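Local coordinates for lipid II:glycine glycyltransferase (Staphylococcus aureus, PDB 6SNR), which probably catalyses addition of the first glycine of the pentaglycine bridge to lipid II, using glycyl-tRNA as donor, in the cross-linking of staphylococcal peptidoglycan, at residues Y39-A44 with K94-A99; Q258-E261 with Q266-K269; G321-E326 with L331-M336. One frame throughout, in Å; residues are numbered along the deposited sequence.

Contact 1 (Y39-A44 with K94-A99); sequences YARRIA and KEIAKA
I96, on the helical segment 94-99, packs against both R41 and I43 on the strand segment 39-44, and it makes all the contacts from segment 94-99. Strand and helix run nearly antiparallel, 157° between their directions, with the short axes 10.1 Å apart. R41 and I43 are alternate residues on the strand, so both direct their CB atoms at the helix, while R42 between them turns the other way and hydrogen-bonds N8 and the carbonyl of I6.

From CB, the I96 side chain splits to serve two neighbours. CG2, anti to the backbone N, comes up under one face of the R41 guanidinium; I96 CG2 lies 3.9 Å from that plane but displaced toward the rim. I96 CG2 is 4.0 Å from R41 NH1. The other branch starts at I96 CG1, which approaches R41 NH2 at 3.9 Å, and ends in CD1. That methyl is shared. I96 CD1 stands 3.9 Å from R41 NH2. I96 CD1 is only 3.4 Å from I43 CG2, a tight methyl-methyl contact, and the R42 carbonyl oxygen is a more distant neighbour. R41 reaches this place by folding its chain, with chi2 at -71° and chi3 at -57°, which brings the guanidinium back over the isoleucine.

F59 of strand 50-61 also touches I96, and L89, S92 and A93 from earlier in the helix pack on I43, the buried end of the contact. R41, at the exposed end, also reaches E100. Between these segments the contact is apolar or van der Waals, with no hydrogen bond: a face of the guanidinium lies over one isoleucine methyl, CG2, and such a face-on approach uses none of the in-plane N-H groups on I96.

Contact 2 (Q258-E261 with Q266-K269); sequences QKME and QAKK
M260 and A267 bring the two backbones to within 4.5 Å, CA to CA, where helix 235-262 is about to end and helix 267-297 begins. The small side chain of A267 is consistent with so close an approach. A267 CB lies 3.9 Å from M260 CG, and this pair forms the apolar part of the contact. M260 has CG anti to the backbone N (chi1 -161°) and then runs straight to the sulfur before bending, which carries the terminal methyl M260 CE alongside the second helix to 3.7 Å from A267 O. Beyond this first turn the same side chain lies on A270, Q271 and I274, so one methionine spans about two turns of the partner helix.

K259 and Q266 form the second, polar part of the contact. The lysine chain is bent at chi2, chi3 and chi4, and it is the methylene CE, not the ammonium group, that comes closest to the glutamine: K259 CE stands 3.3 Å from Q266 OE1. A methylene next to a charged nitrogen is probably polarised enough to make this oxygen a favourable neighbour. K259 also forms a cation-pi contact with W256, one turn back along its own helix.

No hydrogen bond crosses between the segments. This is the tip of a helical hairpin, where the chain reverses between the two long antiparallel helices of the coiled-coil arm, as also found in S. aureus FemA.

Contact 3 (G321-E326 with L331-M336); sequences GASSNE and LPNHHM
S323, at the end of strand 315-323, and N333, in the first turn of helix 332-347, make the close part of this contact. S323 CB lies almost evenly between the two ends of the asparagine amide, 3.4 Å from N333 OD1 and 3.5 Å from N333 ND2. S323 OG, set between its own backbone N and carbonyl carbon (chi1 59°), comes 3.2 Å from N333 OD1, at best a weak hydrogen bond. A322 O is a looser neighbour, 4.0 Å from N333 ND2.

The rest of the contact is looser. Past S323 the chain leaves the strand, and S324, N325 and E326 make no contact with 331-336; N325 and E326 are exposed, though N325 also lies on helix 189-202. A weak bond from E326 N to S324 OG is internal to that loop. At the other end, G321 has no side chain to meet M336, which packs instead on S305, A307 and V231.

T199 and R202 of helix 189-202 bond the backbone N and O of S323, respectively, while helix 165-177 receives L331, H334 and H335. The pair lies at the entry to the beta-alpha-beta crossover of strand 315-323, helix 332-347 and strand 351-356.

Overall arrangement
From the N terminus, contact 1 comes first: it closes a loop of 49 residues, 22 of them strand and 11 helix, joining strand 39-47 to helix 83-99 in the first seven-stranded sheet domain. Contacts 2 and 3 are short closures of four intervening residues each, one at the turn of the helical arm and one at the turn from strand to helix in the second sheet domain. All three follow in series, neither nested nor crossed. Contacts 1 and 2 lie on opposite sides of the chain's centre, 83 Å apart between centres, with contact 3 about 43 Å from the first and 45 Å from the second. None touches another.

Contact 1 (Y39-A44 with K94-A99)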
loop_
_atom_site.group_PDB
_atom_site.type_symbol
_atom_site.label_atom_id
_atom_site.label_comp_id
_atom_site.label_asym_id
_atom_site.label_seq_id
_atom_site.Cartn_x
_atom_site.Cartn_y
_atom_site.Cartn_z
ATOM N N TYR A 39 0.016 23.844 5.943
ATOM C CA TYR A 39 -1.283 24.166 6.559
ATOM C C TYR A 39 -2.399 24.036 5.548
ATOM O O TYR A 39 -2.221 24.291 4.354
ATOM C CB TYR A 39 -1.314 25.538 7.260
ATOM C CG TYR A 39 -1.050 26.770 6.377
ATOM C CD1 TYR A 39 0.268 27.149 6.075
ATOM C CD2 TYR A 39 -2.082 27.579 5.929
ATOM C CE1 TYR A 39 0.533 28.264 5.277
ATOM C CE2 TYR A 39 -1.823 28.706 5.146
ATOM C CZ TYR A 39 -0.513 29.039 4.848
ATOM O OH TYR A 39 -0.333 30.156 4.030
ATOM N N ALA A 40 -3.583 23.647 6.032
ATOM C CA ALA A 40 -4.659 23.247 5.183
ATOM C C ALA A 40 -5.866 24.167 5.166
ATOM O O ALA A 40 -6.219 24.797 6.205
ATOM C CB ALA A 40 -5.113 21.811 5.526
ATOM N N ARG A 41 -6.535 24.161 4.028
ATOM C CA ARG A 41 -7.829 24.817 3.840
ATOM C C ARG A 41 -8.661 23.934 2.972
ATOM O O ARG A 41 -8.123 23.183 2.167
ATOM C CB ARG A 41 -7.635 26.184 3.188
ATOM C CG ARG A 41 -6.947 27.184 4.106
ATOM C CD ARG A 41 -7.820 27.675 5.279
ATOM N NE ARG A 41 -9.015 28.255 4.752
ATOM C CZ ARG A 41 -9.099 29.505 4.278
ATOM N NH1 ARG A 41 -8.069 30.345 4.349
ATOM N NH2 ARG A 41 -10.233 29.917 3.752
ATOM N N ARG A 42 -9.975 23.969 3.133
ATOM C CA ARG A 42 -10.899 23.208 2.312
ATOM C C ARG A 42 -11.858 24.103 1.548
ATOM O O ARG A 42 -12.195 25.219 1.998
ATOM C CB ARG A 42 -11.699 22.163 3.158
ATOM C CG ARG A 42 -10.853 21.010 3.697
ATOM C CD ARG A 42 -11.762 19.871 4.125
ATOM N NE ARG A 42 -12.425 20.189 5.429
ATOM C CZ ARG A 42 -13.715 20.517 5.562
ATOM N NH1 ARG A 42 -14.510 20.682 4.518
ATOM N NH2 ARG A 42 -14.208 20.758 6.789
ATOM N N ILE A 43 -12.338 23.581 0.435
ATOM C CA ILE A 43 -13.412 24.157 -0.402
ATOM C C ILE A 43 -14.390 23.042 -0.749
ATOM O O ILE A 43 -14.038 21.863 -0.823
ATOM C CB ILE A 43 -12.920 24.839 -1.693
ATOM C CG1 ILE A 43 -12.055 23.902 -2.583
ATOM C CG2 ILE A 43 -12.066 26.046 -1.328
ATOM C CD1 ILE A 43 -11.561 24.489 -3.917
ATOM N N ALA A 44 -15.646 23.418 -0.973
ATOM C CA ALA A 44 -16.696 22.512 -1.431
ATOM C C ALA A 44 -17.658 23.319 -2.248
ATOM O O ALA A 44 -17.896 24.479 -1.943
ATOM C CB ALA A 44 -17.386 21.794 -0.281
ATOM N N LYS A 94 -8.723 29.959 -6.141
ATOM C CA LYS A 94 -8.023 31.199 -6.475
ATOM C C LYS A 94 -8.233 32.245 -5.392
ATOM O O LYS A 94 -7.332 32.899 -5.007
ATOM C CB LYS A 94 -8.520 31.745 -7.809
ATOM C CG LYS A 94 -7.953 31.047 -9.031
ATOM C CD LYS A 94 -8.706 31.392 -10.294
ATOM C CE LYS A 94 -8.620 32.891 -10.545
ATOM N NZ LYS A 94 -8.943 33.124 -11.954
ATOM N N GLU A 95 -9.453 32.344 -4.870
ATOM C CA GLU A 95 -9.704 33.290 -3.760
ATOM C C GLU A 95 -8.787 33.037 -2.540
ATOM O O GLU A 95 -8.142 33.928 -1.951
ATOM C CB GLU A 95 -11.164 33.208 -3.305
ATOM C CG GLU A 95 -12.230 33.597 -4.292
ATOM C CD GLU A 95 -13.587 33.881 -3.643
ATOM O OE1 GLU A 95 -13.691 33.900 -2.390
ATOM O OE2 GLU A 95 -14.551 34.095 -4.412
ATOM N N ILE A 96 -8.735 31.774 -2.108
ATOM C CA ILE A 96 -7.947 31.428 -0.953
ATOM C C ILE A 96 -6.448 31.615 -1.247
ATOM O O ILE A 96 -5.694 32.171 -0.470
ATOM C CB ILE A 96 -8.261 29.980 -0.541
ATOM C CG1 ILE A 96 -9.699 29.855 -0.099
ATOM C CG2 ILE A 96 -7.329 29.507 0.558
ATOM C CD1 ILE A 96 -10.127 28.434 0.200
ATOM N N ALA A 97 -6.000 31.080 -2.389
ATOM C CA ALA A 97 -4.587 31.082 -2.728
ATOM C C ALA A 97 -4.016 32.498 -2.883
ATOM O O ALA A 97 -2.915 32.733 -2.495
ATOM C CB ALA A 97 -4.359 30.252 -3.994
ATOM N N LYS A 98 -4.788 33.414 -3.439
ATOM C CA LYS A 98 -4.307 34.789 -3.594
ATOM C C LYS A 98 -4.127 35.416 -2.214
ATOM O O LYS A 98 -3.141 36.110 -1.952
ATOM C CB LYS A 98 -5.265 35.585 -4.473
ATOM C CG LYS A 98 -5.180 35.211 -5.934
ATOM C CD LYS A 98 -6.341 35.844 -6.696
ATOM C CE LYS A 98 -6.231 35.651 -8.189
ATOM N NZ LYS A 98 -5.176 36.480 -8.826
ATOM N N ALA A 99 -5.068 35.137 -1.311
ATOM C CA ALA A 99 -4.959 35.612 0.069
ATOM C C ALA A 99 -3.774 35.031 0.824
ATOM O O ALA A 99 -3.276 35.658 1.750
ATOM C CB ALA A 99 -6.260 35.349 0.808
#

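Contact 2 (Q258-E261 with Q266-K269)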
loop_
_atom_site.group_PDB
_atom_site.type_symbol
_atom_site.label_atom_id
_atom_site.label_comp_id
_atom_site.label_asym_id
_atom_site.label_seq_id
_atom_site.Cartn_x
_atom_site.Cartn_y
_atom_site.Cartn_z
ATOM N N GLN A 258 -2.419 -52.281 9.992
ATOM C CA GLN A 258 -3.644 -53.064 10.061
ATOM C C GLN A 258 -4.038 -53.626 8.696
ATOM O O GLN A 258 -4.513 -54.752 8.618
ATOM C CB GLN A 258 -4.771 -52.239 10.685
ATOM C CG GLN A 258 -4.581 -52.018 12.178
ATOM C CD GLN A 258 -4.424 -53.320 12.943
ATOM O OE1 GLN A 258 -5.374 -54.089 13.068
ATOM N NE2 GLN A 258 -3.211 -53.587 13.439
ATOM N N LYS A 259 -3.812 -52.878 7.619
ATOM C CA LYS A 259 -4.034 -53.423 6.263
ATOM C C LYS A 259 -3.052 -54.550 5.929
ATOM O O LYS A 259 -3.421 -55.576 5.341
ATOM C CB LYS A 259 -3.967 -52.311 5.209
ATOM C CG LYS A 259 -5.140 -51.339 5.276
ATOM C CD LYS A 259 -6.260 -51.681 4.298
ATOM C CE LYS A 259 -6.194 -50.816 3.041
ATOM N NZ LYS A 259 -6.648 -49.410 3.288
ATOM N N MET A 260 -1.798 -54.369 6.342
ATOM C CA MET A 260 -0.748 -55.362 6.120
ATOM C C MET A 260 -1.064 -56.733 6.728
ATOM O O MET A 260 -0.798 -57.773 6.125
ATOM C CB MET A 260 0.574 -54.833 6.697
ATOM C CG MET A 260 1.816 -55.506 6.165
ATOM S SD MET A 260 3.348 -54.703 6.708
ATOM C CE MET A 260 3.234 -53.106 5.970
ATOM N N GLU A 261 -1.639 -56.706 7.924
ATOM C CA GLU A 261 -1.941 -57.900 8.700
ATOM C C GLU A 261 -3.207 -58.593 8.196
ATOM O O GLU A 261 -3.382 -59.797 8.419
ATOM C CB GLU A 261 -2.100 -57.517 10.176
ATOM C CG GLU A 261 -0.785 -57.091 10.812
ATOM C CD GLU A 261 -0.945 -56.279 12.096
ATOM O OE1 GLU A 261 -2.103 -56.048 12.522
ATOM O OE2 GLU A 261 0.100 -55.872 12.682
ATOM N N GLN A 266 -2.024 -56.319 -0.325
ATOM C CA GLN A 266 -1.656 -54.934 -0.083
ATOM C C GLN A 266 -0.403 -54.789 0.773
ATOM O O GLN A 266 0.015 -53.642 1.051
ATOM C CB GLN A 266 -2.822 -54.157 0.553
ATOM C CG GLN A 266 -4.044 -54.038 -0.366
ATOM C CD GLN A 266 -4.924 -52.825 -0.067
ATOM O OE1 GLN A 266 -4.449 -51.795 0.438
ATOM N NE2 GLN A 266 -6.208 -52.930 -0.406
ATOM N N ALA A 267 0.202 -55.902 1.178
ATOM C CA ALA A 267 1.277 -55.844 2.184
ATOM C C ALA A 267 2.521 -55.119 1.690
ATOM O O ALA A 267 3.137 -54.372 2.444
ATOM C CB ALA A 267 1.649 -57.229 2.687
ATOM N N LYS A 268 2.910 -55.347 0.439
ATOM C CA LYS A 268 4.117 -54.716 -0.101
ATOM C C LYS A 268 3.934 -53.191 -0.152
ATOM O O LYS A 268 4.808 -52.409 0.261
ATOM C CB LYS A 268 4.400 -55.296 -1.490
ATOM C CG LYS A 268 5.811 -55.230 -1.981
ATOM C CD LYS A 268 5.927 -55.868 -3.371
ATOM C CE LYS A 268 5.921 -57.395 -3.341
ATOM N NZ LYS A 268 6.390 -57.994 -4.642
ATOM N N LYS A 269 2.773 -52.748 -0.624
ATOM C CA LYS A 269 2.423 -51.322 -0.638
ATOM C C LYS A 269 2.367 -50.670 0.760
ATOM O O LYS A 269 2.824 -49.546 0.974
ATOM C CB LYS A 269 1.047 -51.114 -1.291
#

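Contact 3 (G321-E326 with L331-M336)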
loop_
_atom_site.group_PDB
_atom_site.type_symbol
_atom_site.label_atom_id
_atom_site.label_comp_id
_atom_site.label_asym_id
_atom_site.label_seq_id
_atom_site.Cartn_x
_atom_site.Cartn_y
_atom_site.Cartn_z
ATOM N N GLY A 321 6.964 -1.024 3.379
ATOM C CA GLY A 321 7.246 -2.394 3.846
ATOM C C GLY A 321 8.709 -2.587 4.207
ATOM O O GLY A 321 9.567 -1.850 3.706
ATOM N N ALA A 322 8.991 -3.538 5.089
ATOM C CA ALA A 322 10.369 -3.766 5.574
ATOM C C ALA A 322 10.526 -5.215 5.912
ATOM O O ALA A 322 9.539 -5.884 6.243
ATOM C CB ALA A 322 10.692 -2.893 6.784
ATOM N N SER A 323 11.759 -5.728 5.830
ATOM C CA SER A 323 11.987 -7.107 6.244
ATOM C C SER A 323 13.434 -7.302 6.657
ATOM O O SER A 323 14.305 -6.564 6.184
ATOM C CB SER A 323 11.621 -8.084 5.114
ATOM O OG SER A 323 12.375 -7.828 3.938
ATOM N N SER A 324 13.647 -8.284 7.531
ATOM C CA SER A 324 14.978 -8.565 8.091
ATOM C C SER A 324 15.761 -9.463 7.164
ATOM O O SER A 324 15.244 -9.949 6.175
ATOM C CB SER A 324 14.879 -9.232 9.455
ATOM O OG SER A 324 14.361 -10.542 9.356
ATOM N N ASN A 325 17.036 -9.649 7.499
ATOM C CA ASN A 325 17.917 -10.534 6.747
ATOM C C ASN A 325 17.803 -12.009 7.159
ATOM O O ASN A 325 18.425 -12.876 6.534
ATOM C CB ASN A 325 19.379 -10.060 6.921
ATOM C CG ASN A 325 19.627 -8.667 6.355
ATOM O OD1 ASN A 325 20.202 -7.809 7.021
ATOM N ND2 ASN A 325 19.262 -8.459 5.104
ATOM N N GLU A 326 17.016 -12.311 8.186
ATOM C CA GLU A 326 16.926 -13.681 8.696
ATOM C C GLU A 326 15.680 -14.442 8.240
ATOM O O GLU A 326 14.641 -13.852 7.949
ATOM C CB GLU A 326 16.930 -13.671 10.210
ATOM C CG GLU A 326 18.145 -13.033 10.844
ATOM C CD GLU A 326 18.005 -13.043 12.344
ATOM O OE1 GLU A 326 17.752 -11.966 12.914
ATOM O OE2 GLU A 326 18.101 -14.139 12.935
ATOM N N LEU A 331 9.646 -17.003 3.404
ATOM C CA LEU A 331 8.930 -16.097 2.472
ATOM C C LEU A 331 7.926 -15.197 3.190
ATOM O O LEU A 331 6.764 -15.096 2.782
ATOM C CB LEU A 331 8.255 -16.886 1.360
ATOM C CG LEU A 331 9.248 -17.812 0.620
ATOM C CD1 LEU A 331 8.486 -18.913 -0.094
ATOM C CD2 LEU A 331 10.118 -17.003 -0.328
ATOM N N PRO A 332 8.365 -14.526 4.265
ATOM C CA PRO A 332 7.436 -13.691 5.041
ATOM C C PRO A 332 6.769 -12.556 4.260
ATOM O O PRO A 332 5.586 -12.330 4.499
ATOM C CB PRO A 332 8.300 -13.168 6.174
ATOM C CG PRO A 332 9.642 -13.066 5.561
ATOM C CD PRO A 332 9.757 -14.318 4.700
ATOM N N ASN A 333 7.488 -11.895 3.357
ATOM C CA ASN A 333 6.894 -10.793 2.549
ATOM C C ASN A 333 5.765 -11.290 1.660
ATOM O O ASN A 333 4.766 -10.610 1.470
ATOM C CB ASN A 333 7.965 -10.106 1.698
ATOM C CG ASN A 333 9.031 -9.412 2.549
ATOM O OD1 ASN A 333 10.228 -9.627 2.388
ATOM N ND2 ASN A 333 8.591 -8.573 3.448
ATOM N N HIS A 334 5.884 -12.509 1.130
ATOM C CA HIS A 334 4.828 -13.062 0.276
ATOM C C HIS A 334 3.583 -13.408 1.062
ATOM O O HIS A 334 2.452 -13.157 0.602
ATOM C CB HIS A 334 5.345 -14.341 -0.439
ATOM C CG HIS A 334 6.488 -14.084 -1.357
ATOM N ND1 HIS A 334 7.771 -13.871 -0.906
ATOM C CD2 HIS A 334 6.546 -13.979 -2.701
ATOM C CE1 HIS A 334 8.564 -13.661 -1.935
ATOM N NE2 HIS A 334 7.840 -13.727 -3.036
ATOM N N HIS A 335 3.777 -13.931 2.278
ATOM C CA HIS A 335 2.678 -14.188 3.183
ATOM C C HIS A 335 1.963 -12.878 3.553
ATOM O O HIS A 335 0.731 -12.766 3.440
ATOM C CB HIS A 335 3.197 -14.896 4.448
ATOM C CG HIS A 335 2.130 -15.579 5.219
ATOM N ND1 HIS A 335 2.358 -16.196 6.441
ATOM C CD2 HIS A 335 0.814 -15.707 4.978
ATOM C CE1 HIS A 335 1.223 -16.662 6.909
ATOM N NE2 HIS A 335 0.273 -16.394 6.035
ATOM N N MET A 336 2.800 -11.900 3.915
ATOM C CA MET A 336 2.335 -10.535 4.258
ATOM C C MET A 336 1.482 -9.879 3.167
ATOM O O MET A 336 0.328 -9.445 3.450
ATOM C CB MET A 336 3.519 -9.615 4.577
ATOM C CG MET A 336 3.124 -8.439 5.464
ATOM S SD MET A 336 4.605 -7.522 5.934
ATOM C CE MET A 336 5.326 -6.968 4.432
#